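Local coordinates for protein seryl-tRNA synthetase, cytoplasmic (Candida albicans, PDB 3QO8) that attaches serine to tRNA(Ser) in two steps, first activating serine with ATP to form Ser-AMP and then passing it to the acceptor end of the tRNA, at residues I192-S197 / R432-G437; L152-V157 / T411-L416; Q303-E308 / D317-C322. All blocks are in the same frame, centred on the assembly; numbering follows the deposited sequence.

Contact 1: I192-S197 / R432-G437; sequences INYGLS and RKYIPG. With SSA (5'-O-(N-(L-seryl)-sulfamoyl)adenosine), chain D.
Tyr434 lays its ring against the backbone and CB atoms of one helical turn at Asn193 and Tyr194, and its hydroxyl ends beside Ser197. CB of Tyr434 starts toward the helix. With chi1 at -63°, CG sits beside the backbone N, and the ring turns one face to the Tyr194 backbone. CD1 of Tyr434 lies 3.7 Å from CB of Asn193, while on the other side of the ring CE2 of Tyr434 comes 3.6 Å from CB of Tyr194. That CB lies over the ring face, 29° off the normal, in a CH-pi contact. Further out, CZ of Tyr434 reaches CA of Tyr194 at 3.6 Å. Helix 183-200 is consistent with the long helix of class II motif 1, which builds the dimer interface; in support, OD1 of Asn193 is hydrogen-bonded to Gln189 of the second subunit. The rings of Tyr194 and Tyr434 are inclined at 49°, too oblique for a stack or an edge-to-face pair, and the hydroxyl of Tyr194 is taken by Ser329. OH of Tyr434 meets the in-plane edge of the Tyr194 ring and lies 3.4 Å from CB of Ser197. A water joins the hydroxyls of Tyr434 and Ser197, 3.0 Å from OH and 2.9 Å from OG. A second water accepts from ND2 of Asn193 at 2.9 Å and donates to the carbonyl O of Tyr434 at 2.8 Å. Over the other ring face lies CG of Lys433, and Arg432 extends its guanidinium to the adenine of a second copy of seryl-sulfamoyl-adenosine, in a pocket with Glu134, Ala145 and Glu429.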
loop_
_atom_site.group_PDB
_atom_site.type_symbol
_atom_site.label_atom_id
_atom_site.label_comp_id
_atom_site.label_asym_id
_atom_site.label_seq_id
_atom_site.Cartn_x
_atom_site.Cartn_y
_atom_site.Cartn_z
ATOM N N ILE A 192 12.520 -9.588 -3.331
ATOM C CA ILE A 192 11.636 -9.102 -4.378
ATOM C C ILE A 192 12.327 -9.183 -5.752
ATOM O O ILE A 192 11.764 -9.699 -6.721
ATOM C CB ILE A 192 11.215 -7.649 -4.099
ATOM C CG1 ILE A 192 10.278 -7.590 -2.885
ATOM C CG2 ILE A 192 10.548 -7.053 -5.324
ATOM C CD1 ILE A 192 10.132 -6.185 -2.287
ATOM N N ASN A 193 13.554 -8.681 -5.834
ATOM C CA ASN A 193 14.272 -8.655 -7.117
ATOM C C ASN A 193 14.788 -10.010 -7.585
ATOM O O ASN A 193 14.751 -10.337 -8.784
ATOM C CB ASN A 193 15.401 -7.625 -7.071
ATOM C CG ASN A 193 14.865 -6.215 -7.015
ATOM O OD1 ASN A 193 13.999 -5.849 -7.799
ATOM N ND2 ASN A 193 15.357 -5.428 -6.080
ATOM N N TYR A 194 15.259 -10.808 -6.642
ATOM C CA TYR A 194 15.650 -12.176 -6.985
ATOM C C TYR A 194 14.433 -12.945 -7.507
ATOM O O TYR A 194 14.493 -13.587 -8.562
ATOM C CB TYR A 194 16.314 -12.888 -5.796
ATOM C CG TYR A 194 16.607 -14.348 -6.079
ATOM C CD1 TYR A 194 17.221 -14.731 -7.272
ATOM C CD2 TYR A 194 16.231 -15.340 -5.178
ATOM C CE1 TYR A 194 17.477 -16.060 -7.550
ATOM C CE2 TYR A 194 16.486 -16.679 -5.444
ATOM C CZ TYR A 194 17.112 -17.029 -6.633
ATOM O OH TYR A 194 17.370 -18.350 -6.912
ATOM N N GLY A 195 13.318 -12.839 -6.793
ATOM C CA GLY A 195 12.081 -13.485 -7.200
ATOM C C GLY A 195 11.614 -13.090 -8.593
ATOM O O GLY A 195 11.205 -13.954 -9.383
ATOM N N LEU A 196 11.652 -11.791 -8.901
ATOM C CA LEU A 196 11.280 -11.322 -10.240
ATOM C C LEU A 196 12.239 -11.856 -11.296
ATOM O O LEU A 196 11.822 -12.302 -12.366
ATOM C CB LEU A 196 11.254 -9.786 -10.297
ATOM C CG LEU A 196 10.097 -9.132 -9.548
ATOM C CD1 LEU A 196 10.253 -7.605 -9.494
ATOM C CD2 LEU A 196 8.776 -9.508 -10.218
ATOM N N SER A 197 13.532 -11.810 -10.990
ATOM C CA SER A 197 14.550 -12.250 -11.941
ATOM C C SER A 197 14.415 -13.743 -12.177
ATOM O O SER A 197 14.489 -14.222 -13.321
ATOM C CB SER A 197 15.949 -11.934 -11.410
ATOM O OG SER A 197 16.941 -12.335 -12.333
ATOM N N ARG A 432 23.167 -12.252 -2.423
ATOM C CA ARG A 432 24.283 -11.323 -2.223
ATOM C C ARG A 432 24.402 -10.243 -3.288
ATOM O O ARG A 432 24.684 -9.087 -2.975
ATOM C CB ARG A 432 25.605 -12.093 -2.088
ATOM C CG ARG A 432 25.699 -12.823 -0.755
ATOM C CD ARG A 432 26.860 -13.825 -0.687
ATOM N NE ARG A 432 26.680 -14.708 0.464
ATOM C CZ ARG A 432 27.533 -15.662 0.822
ATOM N NH1 ARG A 432 28.634 -15.865 0.109
ATOM N NH2 ARG A 432 27.277 -16.416 1.891
ATOM N N LYS A 433 24.167 -10.615 -4.540
ATOM C CA LYS A 433 24.357 -9.676 -5.634
ATOM C C LYS A 433 23.287 -8.587 -5.613
ATOM O O LYS A 433 23.442 -7.565 -6.275
ATOM C CB LYS A 433 24.374 -10.392 -6.988
ATOM C CG LYS A 433 23.008 -10.884 -7.453
ATOM C CD LYS A 433 23.082 -11.567 -8.809
ATOM C CE LYS A 433 22.231 -10.845 -9.848
ATOM N NZ LYS A 433 22.717 -9.462 -10.157
ATOM N N TYR A 434 22.216 -8.801 -4.845
ATOM C CA TYR A 434 21.107 -7.842 -4.796
ATOM C C TYR A 434 21.253 -6.844 -3.649
ATOM O O TYR A 434 20.413 -5.969 -3.466
ATOM C CB TYR A 434 19.750 -8.563 -4.699
ATOM C CG TYR A 434 19.439 -9.423 -5.900
ATOM C CD1 TYR A 434 18.852 -8.869 -7.038
ATOM C CD2 TYR A 434 19.750 -10.771 -5.915
ATOM C CE1 TYR A 434 18.573 -9.645 -8.154
ATOM C CE2 TYR A 434 19.475 -11.561 -7.030
ATOM C CZ TYR A 434 18.885 -10.987 -8.140
ATOM O OH TYR A 434 18.603 -11.753 -9.240
ATOM N N ILE A 435 22.331 -6.981 -2.888
ATOM C CA ILE A 435 22.550 -6.168 -1.702
ATOM C C ILE A 435 23.826 -5.346 -1.879
ATOM O O ILE A 435 24.865 -5.883 -2.265
ATOM C CB ILE A 435 22.666 -7.061 -0.454
ATOM C CG1 ILE A 435 21.347 -7.824 -0.230
ATOM C CG2 ILE A 435 23.070 -6.239 0.780
ATOM C CD1 ILE A 435 21.457 -8.916 0.873
ATOM N N PRO A 436 23.748 -4.038 -1.609
ATOM C CA PRO A 436 24.934 -3.179 -1.746
ATOM C C PRO A 436 26.105 -3.725 -0.929
ATOM O O PRO A 436 25.950 -4.037 0.248
ATOM C CB PRO A 436 24.463 -1.840 -1.169
ATOM C CG PRO A 436 22.970 -1.850 -1.368
ATOM C CD PRO A 436 22.566 -3.291 -1.145
ATOM N N GLY A 437 27.268 -3.838 -1.556
ATOM C CA GLY A 437 28.433 -4.383 -0.895
ATOM C C GLY A 437 28.525 -5.892 -1.024
ATOM O O GLY A 437 29.538 -6.488 -0.661
HETATM N N10 SSA D . 24.625 -27.742 -4.155
HETATM C CA SSA D . 25.357 -26.599 -3.643
HETATM C CB SSA D . 25.234 -25.450 -4.640
HETATM O OG SSA D . 25.882 -24.280 -4.127
HETATM C C9 SSA D . 24.793 -26.193 -2.309
HETATM O O9 SSA D . 25.293 -25.279 -1.675
HETATM N N8 SSA D . 23.731 -26.874 -1.879
HETATM S S1 SSA D . 22.931 -26.425 -0.561
HETATM O O1S SSA D . 21.679 -27.129 -0.515
HETATM O O2S SSA D . 23.715 -26.723 0.608
HETATM O "O5'" SSA D . 22.686 -24.906 -0.620
HETATM C "C5'" SSA D . 21.607 -24.350 -1.368
HETATM C "C4'" SSA D . 21.887 -22.864 -1.567
HETATM O "O4'" SSA D . 21.691 -22.136 -0.352
HETATM C "C3'" SSA D . 23.331 -22.618 -1.975
HETATM O "O3'" SSA D . 23.445 -22.472 -3.393
HETATM C "C2'" SSA D . 23.714 -21.330 -1.282
HETATM O "O2'" SSA D . 23.510 -20.225 -2.159
HETATM C "C1'" SSA D . 22.754 -21.209 -0.115
HETATM N N9 SSA D . 23.512 -21.561 1.109
HETATM C C8 SSA D . 23.446 -22.711 1.804
HETATM N N7 SSA D . 24.310 -22.633 2.845
HETATM C C5 SSA D . 24.918 -21.427 2.790
HETATM C C6 SSA D . 25.873 -20.792 3.574
HETATM N N6 SSA D . 26.403 -21.401 4.667
HETATM N N1 SSA D . 26.276 -19.549 3.227
HETATM C C2 SSA D . 25.766 -18.926 2.155
HETATM N N3 SSA D . 24.842 -19.514 1.386
HETATM C C4 SSA D . 24.410 -20.763 1.686
HETATM O O HOH W 1 17.890 -5.584 -4.685
HETATM O O HOH W 2 19.353 -10.685 -11.946
#

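Contact 2: L152-V157 / T411-L416; sequences LSHHEV and TICCIL
The imidazole of His154 is pressed against Cys413, the close-packed half of the meeting between the start of helix 154-160 and helix 408-419. CB of His154 comes within 3.3 Å of the carbonyl O of Cys413, the CA atoms of His154 and Cys413 being 5.0 Å apart. Chi1 of His154 is 50°, placing CG between the backbone N and the carbonyl carbon; the ring turns a face to CB of Cys413, 4.0 Å from the ring centroid. The sulfur comes in more obliquely, with SG of Cys413 3.5 Å from ND1 of His154. That nitrogen is buried and has no hydrogen-bonding partner in the model. One turn on, Leu416 fits between the carbonyl of His154 and Val157, its CD2 being 3.6 Å from CG1 of Val157 as the side chains point opposite ways alongside each other.

The side turned from helix 408-419 is polar, with His155 and Glu156 partly exposed, though Ser153 at the cap is buried and His155 meets Trp290. N of Ser153 donates to OE1 of Glu156 at 2.9 Å, nearly straight at 171° and meeting the anti lone pair of OE1, while N of Glu156 returns a bond to OG of Ser153 at 3.3 Å. OG of Ser153 also donates to OE1, from above the carboxylate plane. N of His154 bonds instead to Glu417 of helix 408-419. The reciprocal Ser153-Glu156 bonds make a capping box at the start of helix 154-160, which docks on a helix that, following strand 399-404, is consistent with the motif 3 helix of the class II synthetase core.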
loop_
_atom_site.group_PDB
_atom_site.type_symbol
_atom_site.label_atom_id
_atom_site.label_comp_id
_atom_site.label_asym_id
_atom_site.label_seq_id
_atom_site.Cartn_x
_atom_site.Cartn_y
_atom_site.Cartn_z
ATOM N N LEU A 152 18.176 -18.581 18.344
ATOM C CA LEU A 152 17.266 -17.439 18.381
ATOM C C LEU A 152 16.103 -17.625 17.424
ATOM O O LEU A 152 16.264 -18.235 16.385
ATOM C CB LEU A 152 18.002 -16.158 17.996
ATOM C CG LEU A 152 19.199 -15.830 18.874
ATOM C CD1 LEU A 152 19.866 -14.569 18.374
ATOM C CD2 LEU A 152 18.759 -15.690 20.323
ATOM N N SER A 153 14.943 -17.083 17.773
ATOM C CA SER A 153 13.802 -17.070 16.850
ATOM C C SER A 153 14.040 -16.020 15.764
ATOM O O SER A 153 14.909 -15.158 15.897
ATOM C CB SER A 153 12.533 -16.681 17.599
ATOM O OG SER A 153 12.669 -15.334 18.020
ATOM N N HIS A 154 13.252 -16.069 14.694
ATOM C CA HIS A 154 13.420 -15.090 13.633
ATOM C C HIS A 154 13.338 -13.669 14.165
ATOM O O HIS A 154 14.100 -12.807 13.739
ATOM C CB HIS A 154 12.393 -15.299 12.521
ATOM C CG HIS A 154 10.984 -15.424 13.012
ATOM N ND1 HIS A 154 10.168 -14.333 13.224
ATOM C CD2 HIS A 154 10.242 -16.513 13.318
ATOM C CE1 HIS A 154 8.982 -14.742 13.639
ATOM N NE2 HIS A 154 9.001 -16.062 13.707
ATOM N N HIS A 155 12.435 -13.403 15.104
ATOM C CA HIS A 155 12.307 -12.013 15.551
ATOM C C HIS A 155 13.494 -11.558 16.409
ATOM O O HIS A 155 13.884 -10.391 16.375
ATOM C CB HIS A 155 10.963 -11.733 16.229
ATOM C CG HIS A 155 10.772 -12.442 17.530
ATOM N ND1 HIS A 155 11.124 -11.881 18.741
ATOM C CD2 HIS A 155 10.238 -13.652 17.817
ATOM C CE1 HIS A 155 10.830 -12.724 19.715
ATOM N NE2 HIS A 155 10.289 -13.806 19.182
ATOM N N GLU A 156 14.086 -12.493 17.144
ATOM C CA GLU A 156 15.282 -12.212 17.932
ATOM C C GLU A 156 16.493 -11.946 17.042
ATOM O O GLU A 156 17.252 -11.007 17.270
ATOM C CB GLU A 156 15.568 -13.379 18.899
ATOM C CG GLU A 156 14.629 -13.385 20.110
ATOM C CD GLU A 156 14.699 -14.678 20.932
ATOM O OE1 GLU A 156 14.921 -15.753 20.345
ATOM O OE2 GLU A 156 14.517 -14.619 22.167
ATOM N N VAL A 157 16.681 -12.788 16.035
ATOM C CA VAL A 157 17.730 -12.536 15.055
ATOM C C VAL A 157 17.559 -11.145 14.445
ATOM O O VAL A 157 18.491 -10.348 14.429
ATOM C CB VAL A 157 17.714 -13.586 13.945
ATOM C CG1 VAL A 157 18.754 -13.247 12.860
ATOM C CG2 VAL A 157 17.973 -14.990 14.543
ATOM N N THR A 411 9.427 -15.082 4.311
ATOM C CA THR A 411 10.615 -15.759 3.817
ATOM C C THR A 411 11.870 -15.274 4.546
ATOM O O THR A 411 12.759 -16.054 4.831
ATOM C CB THR A 411 10.773 -15.590 2.293
ATOM O OG1 THR A 411 9.695 -16.276 1.650
ATOM C CG2 THR A 411 12.091 -16.186 1.815
ATOM N N ILE A 412 11.944 -13.980 4.843
ATOM C CA ILE A 412 13.046 -13.471 5.648
ATOM C C ILE A 412 13.088 -14.180 6.997
ATOM O O ILE A 412 14.161 -14.582 7.463
ATOM C CB ILE A 412 12.961 -11.952 5.867
ATOM C CG1 ILE A 412 13.336 -11.209 4.570
ATOM C CG2 ILE A 412 13.889 -11.541 7.036
ATOM C CD1 ILE A 412 13.047 -9.680 4.591
ATOM N N CYS A 413 11.929 -14.361 7.622
ATOM C CA CYS A 413 11.899 -15.068 8.910
ATOM C C CYS A 413 12.556 -16.450 8.829
ATOM O O CYS A 413 13.305 -16.849 9.717
ATOM C CB CYS A 413 10.466 -15.205 9.420
ATOM S SG CYS A 413 9.691 -13.616 9.790
ATOM N N CYS A 414 12.292 -17.176 7.751
ATOM C CA CYS A 414 12.872 -18.515 7.584
ATOM C C CYS A 414 14.389 -18.455 7.381
ATOM O O CYS A 414 15.159 -19.258 7.942
ATOM C CB CYS A 414 12.227 -19.223 6.395
ATOM S SG CYS A 414 12.691 -20.959 6.288
ATOM N N ILE A 415 14.816 -17.499 6.564
ATOM C CA ILE A 415 16.232 -17.246 6.364
ATOM C C ILE A 415 16.926 -16.929 7.684
ATOM O O ILE A 415 17.988 -17.481 7.992
ATOM C CB ILE A 415 16.441 -16.082 5.359
ATOM C CG1 ILE A 415 16.057 -16.557 3.944
ATOM C CG2 ILE A 415 17.892 -15.582 5.413
ATOM C CD1 ILE A 415 15.948 -15.461 2.920
ATOM N N LEU A 416 16.340 -16.021 8.452
ATOM C CA LEU A 416 16.937 -15.630 9.730
ATOM C C LEU A 416 17.206 -16.844 10.614
ATOM O O LEU A 416 18.289 -16.970 11.197
ATOM C CB LEU A 416 16.040 -14.648 10.469
ATOM C CG LEU A 416 15.857 -13.281 9.781
ATOM C CD1 LEU A 416 14.849 -12.432 10.520
ATOM C CD2 LEU A 416 17.177 -12.542 9.664
#

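Contact 3: Q303-E308 / D317-C322; sequences QFVLTE and DRMIGC
Met319 and Gln303 bring together a helix and a strand in a buried, nearly antiparallel layer contact, where helix 312-329 packs over strand 297-307 of the central sheet of the catalytic core. The axes of the short segments run at 165° to each other and come within 10.2 Å, a spacing filled by inward-facing side chains from both layers. Gln303 and Val305, two apart on the strand, both start toward the helix, while Phe304 between them turns to the other side of the sheet, against helix 248-252.

The polar link is a single bond: NE2 of Gln303 donates to the carbonyl O of Met319 at 3.0 Å. It is fairly straight at the hydrogen, 165°, and the acceptor lies in the amide plane of Gln303, although the donor stands above the plane of the Met319 carbonyl. An extended chain beyond CG carries the amide across to the helix backbone. The other branch of the amide, OE1 of Gln303, rests 3.5 Å from CB of Met319 and 3.7 Å from CB of Cys322, and receives a weak hydrogen bond from Tyr204.

The apolar half belongs to Met319, whose side chain runs antiparallel to that of Gln303. Its SD lies 3.7 Å from CG2 of Val305, and the bend at chi3 (69°) folds CE back over the strand, 3.8 Å from CG2 of Val305 and 4.0 Å from CB of Gln303. Strand 297-307 pairs antiparallel with strand 269-278, and next to Gln303 stands Glu302, which by similarity binds L-serine; this hairpin-like pair is consistent with motif 2 of class II synthetases, here backed by a helix.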
loop_
_atom_site.group_PDB
_atom_site.type_symbol
_atom_site.label_atom_id
_atom_site.label_comp_id
_atom_site.label_asym_id
_atom_site.label_seq_id
_atom_site.Cartn_x
_atom_site.Cartn_y
_atom_site.Cartn_z
ATOM N N GLN A 303 3.129 -16.204 -8.490
ATOM C CA GLN A 303 2.971 -16.816 -9.812
ATOM C C GLN A 303 1.499 -16.790 -10.184
ATOM O O GLN A 303 0.657 -17.270 -9.422
ATOM C CB GLN A 303 3.399 -18.286 -9.796
ATOM C CG GLN A 303 4.827 -18.541 -9.437
ATOM C CD GLN A 303 5.137 -20.027 -9.487
ATOM O OE1 GLN A 303 5.106 -20.635 -10.552
ATOM N NE2 GLN A 303 5.409 -20.617 -8.332
ATOM N N PHE A 304 1.164 -16.246 -11.349
ATOM C CA PHE A 304 -0.216 -16.334 -11.791
ATOM C C PHE A 304 -0.228 -16.783 -13.241
ATOM O O PHE A 304 0.431 -16.182 -14.096
ATOM C CB PHE A 304 -0.996 -15.018 -11.632
ATOM C CG PHE A 304 -2.478 -15.175 -11.921
ATOM C CD1 PHE A 304 -3.370 -15.476 -10.894
ATOM C CD2 PHE A 304 -2.957 -15.101 -13.215
ATOM C CE1 PHE A 304 -4.721 -15.653 -11.154
ATOM C CE2 PHE A 304 -4.313 -15.285 -13.491
ATOM C CZ PHE A 304 -5.193 -15.562 -12.463
ATOM N N VAL A 305 -0.986 -17.836 -13.512
ATOM C CA VAL A 305 -0.933 -18.477 -14.818
ATOM C C VAL A 305 -2.323 -18.779 -15.343
ATOM O O VAL A 305 -3.194 -19.214 -14.598
ATOM C CB VAL A 305 -0.136 -19.804 -14.762
ATOM C CG1 VAL A 305 -0.046 -20.429 -16.158
ATOM C CG2 VAL A 305 1.256 -19.570 -14.191
ATOM N N LEU A 306 -2.512 -18.536 -16.636
ATOM C CA LEU A 306 -3.717 -18.926 -17.339
ATOM C C LEU A 306 -3.302 -19.956 -18.369
ATOM O O LEU A 306 -2.306 -19.773 -19.074
ATOM C CB LEU A 306 -4.347 -17.710 -18.040
ATOM C CG LEU A 306 -4.782 -16.508 -17.206
ATOM C CD1 LEU A 306 -3.586 -15.656 -16.839
ATOM C CD2 LEU A 306 -5.765 -15.639 -18.008
ATOM N N THR A 307 -4.053 -21.048 -18.450
ATOM C CA THR A 307 -3.747 -22.119 -19.370
ATOM C C THR A 307 -5.036 -22.631 -19.998
ATOM O O THR A 307 -6.132 -22.292 -19.552
ATOM C CB THR A 307 -3.160 -23.365 -18.642
ATOM O OG1 THR A 307 -4.216 -24.048 -17.952
ATOM C CG2 THR A 307 -2.094 -22.981 -17.623
ATOM N N GLU A 308 -4.888 -23.487 -21.001
ATOM C CA GLU A 308 -6.012 -24.251 -21.521
ATOM C C GLU A 308 -6.508 -25.218 -20.456
ATOM O O GLU A 308 -5.717 -25.730 -19.656
ATOM C CB GLU A 308 -5.597 -25.034 -22.761
ATOM C CG GLU A 308 -4.981 -24.186 -23.847
ATOM C CD GLU A 308 -4.847 -24.946 -25.146
ATOM O OE1 GLU A 308 -3.714 -25.065 -25.649
ATOM O OE2 GLU A 308 -5.878 -25.424 -25.665
ATOM N N ASP A 317 1.804 -28.702 -11.511
ATOM C CA ASP A 317 3.058 -29.363 -11.129
ATOM C C ASP A 317 4.268 -28.472 -11.438
ATOM O O ASP A 317 5.214 -28.379 -10.644
ATOM C CB ASP A 317 3.207 -30.721 -11.816
ATOM C CG ASP A 317 2.266 -31.772 -11.250
ATOM O OD1 ASP A 317 1.839 -31.642 -10.084
ATOM O OD2 ASP A 317 1.957 -32.735 -11.974
ATOM N N ARG A 318 4.230 -27.807 -12.586
ATOM C CA ARG A 318 5.287 -26.888 -12.992
ATOM C C ARG A 318 5.437 -25.740 -11.989
ATOM O O ARG A 318 6.546 -25.331 -11.643
ATOM C CB ARG A 318 4.954 -26.341 -14.379
ATOM C CG ARG A 318 6.108 -25.709 -15.126
ATOM C CD ARG A 318 5.790 -25.617 -16.620
ATOM N NE ARG A 318 5.763 -26.933 -17.254
ATOM C CZ ARG A 318 4.745 -27.418 -17.961
ATOM N NH1 ARG A 318 3.639 -26.706 -18.143
ATOM N NH2 ARG A 318 4.836 -28.630 -18.493
ATOM N N MET A 319 4.305 -25.212 -11.532
ATOM C CA MET A 319 4.317 -24.061 -10.633
ATOM C C MET A 319 4.835 -24.393 -9.228
ATOM O O MET A 319 5.632 -23.634 -8.667
ATOM C CB MET A 319 2.929 -23.419 -10.550
ATOM C CG MET A 319 2.477 -22.810 -11.871
ATOM S SD MET A 319 0.732 -22.395 -11.884
ATOM C CE MET A 319 0.693 -21.028 -10.711
ATOM N N ILE A 320 4.386 -25.502 -8.647
ATOM C CA ILE A 320 4.905 -25.866 -7.324
ATOM C C ILE A 320 6.384 -26.213 -7.483
ATOM O O ILE A 320 7.199 -25.935 -6.599
ATOM C CB ILE A 320 4.088 -27.008 -6.633
ATOM C CG1 ILE A 320 4.554 -27.197 -5.179
ATOM C CG2 ILE A 320 4.160 -28.309 -7.431
ATOM C CD1 ILE A 320 4.279 -25.943 -4.317
ATOM N N GLY A 321 6.732 -26.781 -8.633
ATOM C CA GLY A 321 8.121 -27.107 -8.919
ATOM C C GLY A 321 8.976 -25.844 -8.957
ATOM O O GLY A 321 10.102 -25.810 -8.441
ATOM N N CYS A 322 8.444 -24.796 -9.570
ATOM C CA CYS A 322 9.129 -23.497 -9.586
ATOM C C CYS A 322 9.394 -22.975 -8.171
ATOM O O CYS A 322 10.480 -22.482 -7.877
ATOM C CB CYS A 322 8.327 -22.438 -10.370
ATOM S SG CYS A 322 8.538 -22.515 -12.158
#

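All the touching residues of contacts 2 and 3 are buried, whereas contact 1 is only partly buried and its helix also meets the second subunit. Their chemistry follows: two waters bridge polar groups across contact 1, a single direct amide-to-carbonyl bond crosses contact 3, and between its segments contact 2 is ring, sulfur and aliphatic packing, a polar tie to helix 408-419 coming from Glu417. Contact 3 joins neighbours in sequence and is nested within the long loops closed by the other two, whose segments alternate along the chain. The elements touch as well: helix 183-200 of contact 1 packs on helix 408-419 of contact 2 and on strand 297-307 of contact 3.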